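Local atomic coordinates of polysialic acid O-acetyltransferase (Escherichia coli, PDB entry 3JQY), a protein that catalyses the transfer of acetyl groups from acetyl-CoA to hydroxyls of capsular polysialic acid, preferring long polymers, and works as a homotrimer. Residues Asp46-Lys51 with Glu67-Cys72; Lys63-Asp68 with Tyr85-Lys90; Ser167-Val172 with Ile218-Thr223. All blocks are in the same frame, centred on the assembly; numbering follows the deposited sequence.

Contact 1 (Asp46-Lys51 with Glu67-Cys72); sequences DLVNSK and EDDVEC
D46 to K51 and E67 to C72 run alongside each other as equivalent turns of successive coils of the left-handed beta-helix, joined by backbone bonds from D69 N to D46 O (2.8 Å), V48 N to V70 O and K51 N to C72 O. The later segment rounds its corner by a type II turn from E67 to V70, with D69 in the left-handed backbone region; N49 takes a similar conformation in the coil before it. The corners illustrate how side chains supplement the backbone bonds of a solenoid where strand pairing becomes irregular. At one end D68 supplies an acceptor to the neighbouring coil: D46 N reaches D68 OD1 at 2.7 Å, on the anti side and tilted from the carboxylate plane. The carboxylates of D46 and D68 lie side by side, their planes only 18° apart. A water donates to D46 OD2 and to D68 OD2 (2.9 Å), and K26 pairs with D46 OD1; both are likely to ease the repulsion between the like charges. Toward the interior, L47 lays CD2 against V70 CB at 4.1 Å, while its CB rests near V70 O. Outside, the side chains of N49 and E71 run in the same direction. N49 ND2 sends a nearly straight bond of 3.1 Å to E71 OE2, with the acceptor in the amide plane but the donor above the carboxylate, since the two flat groups stand 82° apart. S50 OG stands between C72 N and V48 O, which do not bond directly. With OG anti to the carbonyl carbon (chi1 -64°), its hydroxyl turns back along its own segment and is gripped twice, accepting from C72 N at 3.0 Å and donating to V48 O at 3.0 Å.

Contact 2 (Lys63-Asp68 with Tyr85-Lys90); sequences KLIIED and YVRIHK
Y85 lies beside K63 at the start of a parallel pairing in full register, and its ring leans obliquely toward I65, whose CD1 is 3.7 Å from Y85 CE1. V86 uses both its N and its O toward strand 63-66, N donating to K63 O at 2.9 Å and O accepting from I65 N, while its CG1 rests 3.8 Å from L64 CD1. R87 stretches out fully, its CG anti to the backbone N (chi1 179°), past I65 to E67, forming a side-on salt bridge in which R87 NE (2.9 Å) and R87 NH2 (2.7 Å) both donate to E67 OE2 in the guanidinium plane. I88 donates from its N to I65 O and accepts from E67 N at its carbonyl. H89 sets NE2 over the R87 guanidinium, and its ND1 bonds I108 O. K90 N approaches E67 OE1 from above the carboxylate at 2.9 Å. A glutamine in place of E67 would probably leave the R87 guanidinium without its opposite charge. The pair sits inside a parallel sheet of the beta-helix, between strands 41-44 and 105-108; L64, V86, I66 and I88 face inward onto strand 71-80.

Contact 3 (Ser167-Val172 with Ile218-Thr223); sequences SSYVWV and IIWART
Y169 and W220 are tied by two hydrogen bonds running in opposite directions. The phenol OH of Y169 donates to W220 O at 2.6 Å, and the indole NE1 of W220 returns a bond of 3.0 Å to Y169 O, arriving from above the carbonyl plane. A water adds a third, indirect link, donating to Y169 OH and accepting from R222 N, so the phenol oxygen is fixed by two bonds. Between these ends the rings form an offset stack, the tyrosine ring against the six-membered ring of W220, with centroids 4.2 Å apart and planes at 14°. W220 CG sits between its backbone N and carbonyl carbon (chi1 62°), which turns the indole in toward the other segment. On its other face W171 makes a CH-pi contact, CB lying 3.7 Å from the centroid of the five-membered ring, so the indole is sandwiched between a ring and a methylene. Farther out, I219 CG1 meets the edge of the tyrosine ring at Y169 CE2, 3.9 Å away. Y238 of helix 233-245 also stacks on Y169. I219 and W220 pair antiparallel with a strand of the second subunit, whose H147, which probably binds acetyl-CoA, as in related enzymes, sets its ring edge-to-face with that of W171. This is a buried aromatic cluster, joining a beta-helix coil to the C-terminal strand at the trimer interface.

In the fold
Read from the N terminus, contact 1 comes first: the chain leaves strand 41-44, makes one circuit of the beta-helix, and returns at 67-72 beside 46-51. Contact 2 opens before contact 1 has closed, since both include E67 and D68, and it ends one coil later at 85-90. The two therefore overlap in a staggered way and touch directly, V70 packing on I88 and H89, so that three consecutive coils are fastened together. Contact 3 lies in series after both, about 23 Å from each between centres. Its loop is longer, carrying the chain through the last coils before strand 218-220 returns to 167-172 and ties the C-terminal part to the solenoid.

Contact 1 (Asp46-Lys51 with Glu67-Cys72)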
loop_
_atom_site.group_PDB
_atom_site.type_symbol
_atom_site.label_atom_id
_atom_site.label_comp_id
_atom_site.label_asym_id
_atom_site.label_seq_id
_atom_site.Cartn_x
_atom_site.Cartn_y
_atom_site.Cartn_z
ATOM N N ASP B 46 12.143 25.829 21.189
ATOM C CA ASP B 46 13.234 26.033 20.246
ATOM C C ASP B 46 13.464 24.750 19.462
ATOM O O ASP B 46 14.027 23.792 19.982
ATOM C CB ASP B 46 14.496 26.454 20.992
ATOM C CG ASP B 46 14.370 27.843 21.586
ATOM O OD1 ASP B 46 13.974 28.761 20.843
ATOM O OD2 ASP B 46 14.661 28.021 22.784
ATOM N N LEU B 47 13.019 24.738 18.212
ATOM C CA LEU B 47 13.049 23.523 17.411
ATOM C C LEU B 47 14.407 23.334 16.760
ATOM O O LEU B 47 15.225 24.249 16.731
ATOM C CB LEU B 47 11.972 23.571 16.331
ATOM C CG LEU B 47 10.562 23.857 16.851
ATOM C CD1 LEU B 47 9.582 23.848 15.688
ATOM C CD2 LEU B 47 10.164 22.852 17.927
ATOM N N VAL B 48 14.637 22.131 16.248
ATOM C CA VAL B 48 15.882 21.831 15.555
ATOM C C VAL B 48 15.618 21.271 14.162
ATOM O O VAL B 48 14.678 20.503 13.953
ATOM C CB VAL B 48 16.772 20.850 16.357
ATOM C CG1 VAL B 48 17.259 21.504 17.644
ATOM C CG2 VAL B 48 16.024 19.566 16.658
ATOM N N ASN B 49 16.448 21.684 13.207
ATOM C CA ASN B 49 16.373 21.180 11.837
ATOM C C ASN B 49 14.959 21.124 11.254
ATOM O O ASN B 49 14.609 20.169 10.560
ATOM C CB ASN B 49 17.009 19.788 11.778
ATOM C CG ASN B 49 17.254 19.315 10.358
ATOM O OD1 ASN B 49 17.625 20.099 9.484
ATOM N ND2 ASN B 49 17.051 18.025 10.126
ATOM N N SER B 50 14.161 22.153 11.524
ATOM C CA SER B 50 12.742 22.155 11.153
ATOM C C SER B 50 12.429 23.035 9.947
ATOM O O SER B 50 13.079 24.056 9.735
ATOM C CB SER B 50 11.898 22.603 12.345
ATOM O OG SER B 50 12.001 21.679 13.415
ATOM N N LYS B 51 11.416 22.647 9.175
ATOM C CA LYS B 51 11.029 23.407 7.991
ATOM C C LYS B 51 9.637 23.043 7.484
ATOM O O LYS B 51 9.177 21.913 7.661
ATOM C CB LYS B 51 12.040 23.177 6.867
ATOM C CG LYS B 51 11.963 21.793 6.266
ATOM C CD LYS B 51 13.037 21.587 5.197
ATOM C CE LYS B 51 12.864 22.554 4.042
ATOM N NZ LYS B 51 13.884 22.323 2.978
ATOM N N GLU B 67 7.517 20.874 22.104
ATOM C CA GLU B 67 8.579 21.179 23.059
ATOM C C GLU B 67 9.923 21.497 22.401
ATOM O O GLU B 67 10.074 21.392 21.183
ATOM C CB GLU B 67 8.704 20.051 24.088
ATOM C CG GLU B 67 7.392 19.803 24.844
ATOM C CD GLU B 67 7.523 18.792 25.965
ATOM O OE1 GLU B 67 8.608 18.186 26.106
ATOM O OE2 GLU B 67 6.535 18.611 26.719
ATOM N N ASP B 68 10.883 21.920 23.220
ATOM C CA ASP B 68 12.235 22.207 22.747
ATOM C C ASP B 68 12.829 20.972 22.072
ATOM O O ASP B 68 12.518 19.832 22.445
ATOM C CB ASP B 68 13.138 22.597 23.921
ATOM C CG ASP B 68 12.939 24.037 24.387
ATOM O OD1 ASP B 68 12.236 24.821 23.713
ATOM O OD2 ASP B 68 13.509 24.389 25.445
ATOM N N ASP B 69 13.684 21.213 21.081
ATOM C CA ASP B 69 14.488 20.175 20.442
ATOM C C ASP B 69 13.698 19.127 19.669
ATOM O O ASP B 69 14.213 18.055 19.363
ATOM C CB ASP B 69 15.410 19.511 21.462
ATOM C CG ASP B 69 16.398 20.494 22.062
ATOM O OD1 ASP B 69 16.803 21.426 21.342
ATOM O OD2 ASP B 69 16.755 20.338 23.246
ATOM N N VAL B 70 12.455 19.453 19.338
ATOM C CA VAL B 70 11.695 18.630 18.423
ATOM C C VAL B 70 12.085 19.022 16.996
ATOM O O VAL B 70 12.351 20.192 16.716
ATOM C CB VAL B 70 10.184 18.820 18.660
ATOM C CG1 VAL B 70 9.369 18.029 17.634
ATOM C CG2 VAL B 70 9.829 18.399 20.078
ATOM N N GLU B 71 12.162 18.040 16.105
ATOM C CA GLU B 71 12.364 18.321 14.696
ATOM C C GLU B 71 11.055 18.082 13.954
ATOM O O GLU B 71 10.572 16.956 13.900
ATOM C CB GLU B 71 13.442 17.395 14.130
ATOM C CG GLU B 71 13.543 17.403 12.614
ATOM C CD GLU B 71 14.448 16.295 12.097
ATOM O OE1 GLU B 71 13.939 15.360 11.438
ATOM O OE2 GLU B 71 15.668 16.353 12.359
ATOM N N CYS B 72 10.474 19.147 13.412
ATOM C CA CYS B 72 9.267 19.043 12.605
ATOM C C CYS B 72 9.628 19.380 11.176
ATOM O O CYS B 72 10.124 20.473 10.906
ATOM C CB CYS B 72 8.210 20.035 13.083
ATOM S SG CYS B 72 7.703 19.805 14.784
HETATM O O HOH W 1 15.165 26.774 24.953
#

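Contact 2 (Lys63-Asp68 with Tyr85-Lys90)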
loop_
_atom_site.group_PDB
_atom_site.type_symbol
_atom_site.label_atom_id
_atom_site.label_comp_id
_atom_site.label_asym_id
_atom_site.label_seq_id
_atom_site.Cartn_x
_atom_site.Cartn_y
_atom_site.Cartn_z
ATOM N N LYS B 63 -5.390 23.618 21.611
ATOM C CA LYS B 63 -4.016 23.861 22.026
ATOM C C LYS B 63 -3.028 22.933 21.333
ATOM O O LYS B 63 -3.217 21.713 21.306
ATOM C CB LYS B 63 -3.869 23.744 23.542
ATOM C CG LYS B 63 -2.531 24.296 24.065
ATOM C CD LYS B 63 -2.491 24.332 25.590
ATOM C CE LYS B 63 -1.189 24.931 26.101
ATOM N NZ LYS B 63 -1.145 24.952 27.591
ATOM N N LEU B 64 -1.986 23.531 20.763
ATOM C CA LEU B 64 -0.850 22.794 20.217
ATOM C C LEU B 64 0.389 23.160 21.020
ATOM O O LEU B 64 0.719 24.341 21.150
ATOM C CB LEU B 64 -0.626 23.145 18.748
ATOM C CG LEU B 64 0.670 22.631 18.111
ATOM C CD1 LEU B 64 0.726 21.116 18.169
ATOM C CD2 LEU B 64 0.812 23.122 16.677
ATOM N N ILE B 65 1.057 22.145 21.556
ATOM C CA ILE B 65 2.296 22.326 22.303
ATOM C C ILE B 65 3.387 21.505 21.636
ATOM O O ILE B 65 3.247 20.290 21.478
ATOM C CB ILE B 65 2.169 21.790 23.739
ATOM C CG1 ILE B 65 1.121 22.575 24.521
ATOM C CG2 ILE B 65 3.537 21.823 24.448
ATOM C CD1 ILE B 65 0.689 21.875 25.791
ATOM N N ILE B 66 4.467 22.161 21.234
ATOM C CA ILE B 66 5.616 21.440 20.702
ATOM C C ILE B 66 6.835 21.850 21.512
ATOM O O ILE B 66 7.155 23.032 21.602
ATOM C CB ILE B 66 5.860 21.771 19.217
ATOM C CG1 ILE B 66 4.598 21.513 18.389
ATOM C CG2 ILE B 66 7.052 20.966 18.684
ATOM C CD1 ILE B 66 4.771 21.761 16.906
ATOM N N GLU B 67 7.517 20.874 22.104
ATOM C CA GLU B 67 8.579 21.179 23.059
ATOM C C GLU B 67 9.923 21.497 22.401
ATOM O O GLU B 67 10.074 21.392 21.183
ATOM C CB GLU B 67 8.704 20.051 24.088
ATOM C CG GLU B 67 7.392 19.803 24.844
ATOM C CD GLU B 67 7.523 18.792 25.965
ATOM O OE1 GLU B 67 8.608 18.186 26.106
ATOM O OE2 GLU B 67 6.535 18.611 26.719
ATOM N N ASP B 68 10.883 21.920 23.220
ATOM C CA ASP B 68 12.235 22.207 22.747
ATOM C C ASP B 68 12.829 20.972 22.072
ATOM O O ASP B 68 12.518 19.832 22.445
ATOM C CB ASP B 68 13.138 22.597 23.921
ATOM C CG ASP B 68 12.939 24.037 24.387
ATOM O OD1 ASP B 68 12.236 24.821 23.713
ATOM O OD2 ASP B 68 13.509 24.389 25.445
ATOM N N TYR B 85 -6.394 18.954 21.652
ATOM C CA TYR B 85 -5.109 19.112 22.337
ATOM C C TYR B 85 -4.093 18.223 21.639
ATOM O O TYR B 85 -4.326 17.029 21.465
ATOM C CB TYR B 85 -5.257 18.673 23.796
ATOM C CG TYR B 85 -4.000 18.719 24.645
ATOM C CD1 TYR B 85 -3.609 19.888 25.287
ATOM C CD2 TYR B 85 -3.226 17.578 24.832
ATOM C CE1 TYR B 85 -2.470 19.923 26.083
ATOM C CE2 TYR B 85 -2.088 17.604 25.625
ATOM C CZ TYR B 85 -1.714 18.775 26.244
ATOM O OH TYR B 85 -0.581 18.786 27.025
ATOM N N VAL B 86 -2.984 18.815 21.212
ATOM C CA VAL B 86 -1.886 18.059 20.617
ATOM C C VAL B 86 -0.595 18.469 21.322
ATOM O O VAL B 86 -0.281 19.661 21.418
ATOM C CB VAL B 86 -1.751 18.330 19.098
ATOM C CG1 VAL B 86 -0.537 17.601 18.512
ATOM C CG2 VAL B 86 -3.027 17.915 18.359
ATOM N N ARG B 87 0.142 17.485 21.831
ATOM C CA ARG B 87 1.402 17.769 22.502
ATOM C C ARG B 87 2.489 16.870 21.961
ATOM O O ARG B 87 2.354 15.638 21.962
ATOM C CB ARG B 87 1.294 17.570 24.014
ATOM C CG ARG B 87 2.603 17.834 24.754
ATOM C CD ARG B 87 2.457 17.570 26.261
ATOM N NE ARG B 87 3.710 17.806 26.984
ATOM C CZ ARG B 87 3.872 17.623 28.293
ATOM N NH1 ARG B 87 2.859 17.197 29.037
ATOM N NH2 ARG B 87 5.051 17.863 28.860
ATOM N N ILE B 88 3.565 17.491 21.499
ATOM C CA ILE B 88 4.697 16.755 20.966
ATOM C C ILE B 88 5.896 16.963 21.884
ATOM O O ILE B 88 6.396 18.076 22.023
ATOM C CB ILE B 88 5.013 17.201 19.535
ATOM C CG1 ILE B 88 3.784 16.999 18.640
ATOM C CG2 ILE B 88 6.217 16.442 18.986
ATOM C CD1 ILE B 88 3.987 17.410 17.199
ATOM N N HIS B 89 6.342 15.883 22.516
ATOM C CA HIS B 89 7.373 15.965 23.555
ATOM C C HIS B 89 8.789 16.140 23.007
ATOM O O HIS B 89 9.068 15.825 21.851
ATOM C CB HIS B 89 7.336 14.718 24.441
ATOM C CG HIS B 89 6.219 14.702 25.440
ATOM N ND1 HIS B 89 4.899 14.526 25.083
ATOM C CD2 HIS B 89 6.233 14.801 26.791
ATOM C CE1 HIS B 89 4.146 14.534 26.169
ATOM N NE2 HIS B 89 4.931 14.700 27.218
ATOM N N LYS B 90 9.685 16.618 23.869
ATOM C CA LYS B 90 11.048 16.975 23.475
ATOM C C LYS B 90 11.832 15.865 22.786
ATOM O O LYS B 90 11.637 14.676 23.061
ATOM C CB LYS B 90 11.831 17.466 24.700
ATOM C CG LYS B 90 11.821 16.482 25.854
ATOM C CD LYS B 90 12.900 16.810 26.890
ATOM C CE LYS B 90 12.692 18.178 27.519
ATOM N NZ LYS B 90 13.742 18.487 28.540
#

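Contact 3 (Ser167-Val172 with Ile218-Thr223)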
loop_
_atom_site.group_PDB
_atom_site.type_symbol
_atom_site.label_atom_id
_atom_site.label_comp_id
_atom_site.label_asym_id
_atom_site.label_seq_id
_atom_site.Cartn_x
_atom_site.Cartn_y
_atom_site.Cartn_z
ATOM N N SER B 167 2.269 2.050 23.109
ATOM C CA SER B 167 3.098 2.165 24.305
ATOM C C SER B 167 4.501 2.657 23.977
ATOM O O SER B 167 4.886 2.746 22.814
ATOM C CB SER B 167 3.177 0.825 25.038
ATOM O OG SER B 167 1.911 0.462 25.565
ATOM N N SER B 168 5.271 2.959 25.016
ATOM C CA SER B 168 6.661 3.336 24.819
ATOM C C SER B 168 7.447 2.186 24.210
ATOM O O SER B 168 7.156 1.015 24.452
ATOM C CB SER B 168 7.296 3.768 26.147
ATOM O OG SER B 168 6.704 4.970 26.615
ATOM N N TYR B 169 8.446 2.541 23.414
ATOM C CA TYR B 169 9.396 1.583 22.855
ATOM C C TYR B 169 8.721 0.551 21.946
ATOM O O TYR B 169 8.906 -0.660 22.096
ATOM C CB TYR B 169 10.237 0.912 23.956
ATOM C CG TYR B 169 11.554 0.393 23.424
ATOM C CD1 TYR B 169 12.492 1.267 22.904
ATOM C CD2 TYR B 169 11.843 -0.969 23.412
ATOM C CE1 TYR B 169 13.697 0.817 22.391
ATOM C CE2 TYR B 169 13.066 -1.439 22.903
ATOM C CZ TYR B 169 13.981 -0.534 22.395
ATOM O OH TYR B 169 15.187 -0.964 21.880
ATOM N N VAL B 170 7.945 1.059 20.995
ATOM C CA VAL B 170 7.343 0.235 19.955
ATOM C C VAL B 170 7.930 0.589 18.594
ATOM O O VAL B 170 8.152 1.758 18.291
ATOM C CB VAL B 170 5.808 0.406 19.926
ATOM C CG1 VAL B 170 5.211 -0.248 18.687
ATOM C CG2 VAL B 170 5.205 -0.195 21.192
ATOM N N TRP B 171 8.185 -0.437 17.784
ATOM C CA TRP B 171 8.641 -0.254 16.411
ATOM C C TRP B 171 7.463 -0.533 15.486
ATOM O O TRP B 171 6.983 -1.673 15.408
ATOM C CB TRP B 171 9.812 -1.196 16.118
ATOM C CG TRP B 171 10.236 -1.276 14.662
ATOM C CD1 TRP B 171 9.915 -0.411 13.660
ATOM C CD2 TRP B 171 11.087 -2.271 14.075
ATOM N NE1 TRP B 171 10.502 -0.810 12.475
ATOM C CE2 TRP B 171 11.232 -1.948 12.708
ATOM C CE3 TRP B 171 11.736 -3.404 14.574
ATOM C CZ2 TRP B 171 11.988 -2.728 11.833
ATOM C CZ3 TRP B 171 12.497 -4.171 13.704
ATOM C CH2 TRP B 171 12.614 -3.831 12.350
ATOM N N VAL B 172 6.951 0.511 14.834
ATOM C CA VAL B 172 5.907 0.316 13.836
ATOM C C VAL B 172 6.548 0.395 12.452
ATOM O O VAL B 172 7.171 1.391 12.091
ATOM C CB VAL B 172 4.747 1.318 13.965
ATOM C CG1 VAL B 172 3.674 1.023 12.910
ATOM C CG2 VAL B 172 4.126 1.249 15.363
ATOM N N ILE B 218 9.614 -11.272 22.413
ATOM C CA ILE B 218 10.655 -10.560 21.675
ATOM C C ILE B 218 10.761 -9.094 22.075
ATOM O O ILE B 218 9.874 -8.546 22.732
ATOM C CB ILE B 218 10.432 -10.644 20.141
ATOM C CG1 ILE B 218 9.093 -10.009 19.747
ATOM C CG2 ILE B 218 10.476 -12.082 19.678
ATOM C CD1 ILE B 218 9.167 -8.529 19.456
ATOM N N ILE B 219 11.862 -8.474 21.665
ATOM C CA ILE B 219 12.084 -7.044 21.830
ATOM C C ILE B 219 13.042 -6.611 20.717
ATOM O O ILE B 219 13.821 -7.423 20.220
ATOM C CB ILE B 219 12.666 -6.713 23.222
ATOM C CG1 ILE B 219 12.478 -5.228 23.545
ATOM C CG2 ILE B 219 14.142 -7.116 23.317
ATOM C CD1 ILE B 219 12.737 -4.879 25.006
ATOM N N TRP B 220 12.970 -5.344 20.320
ATOM C CA TRP B 220 13.759 -4.831 19.194
ATOM C C TRP B 220 14.771 -3.795 19.663
ATOM O O TRP B 220 14.699 -3.315 20.792
ATOM C CB TRP B 220 12.824 -4.180 18.167
ATOM C CG TRP B 220 12.090 -3.012 18.765
ATOM C CD1 TRP B 220 10.986 -3.063 19.565
ATOM C CD2 TRP B 220 12.440 -1.626 18.648
ATOM N NE1 TRP B 220 10.615 -1.793 19.945
ATOM C CE2 TRP B 220 11.491 -0.892 19.396
ATOM C CE3 TRP B 220 13.450 -0.932 17.969
ATOM C CZ2 TRP B 220 11.523 0.503 19.484
ATOM C CZ3 TRP B 220 13.486 0.461 18.066
ATOM C CH2 TRP B 220 12.531 1.158 18.818
ATOM N N ALA B 221 15.712 -3.447 18.788
ATOM C CA ALA B 221 16.618 -2.334 19.048
ATOM C C ALA B 221 16.868 -1.551 17.766
ATOM O O ALA B 221 16.679 -2.067 16.661
ATOM C CB ALA B 221 17.937 -2.832 19.638
ATOM N N ARG B 222 17.305 -0.306 17.918
ATOM C CA ARG B 222 17.503 0.568 16.771
ATOM C C ARG B 222 18.814 0.258 16.034
ATOM O O ARG B 222 18.848 0.225 14.803
ATOM C CB ARG B 222 17.459 2.029 17.218
ATOM C CG ARG B 222 17.096 3.014 16.121
ATOM C CD ARG B 222 16.949 4.423 16.680
ATOM N NE ARG B 222 15.681 4.646 17.377
ATOM C CZ ARG B 222 14.642 5.271 16.831
ATOM N NH1 ARG B 222 13.525 5.459 17.523
ATOM N NH2 ARG B 222 14.726 5.718 15.584
ATOM N N THR B 223 19.883 0.013 16.786
ATOM C CA THR B 223 21.199 -0.250 16.193
ATOM C C THR B 223 21.266 -1.575 15.438
ATOM O O THR B 223 20.928 -2.623 15.978
ATOM C CB THR B 223 22.308 -0.306 17.260
ATOM O OG1 THR B 223 21.968 0.531 18.371
ATOM C CG2 THR B 223 23.642 0.139 16.662
HETATM O O HOH W 2 17.057 0.792 20.633
#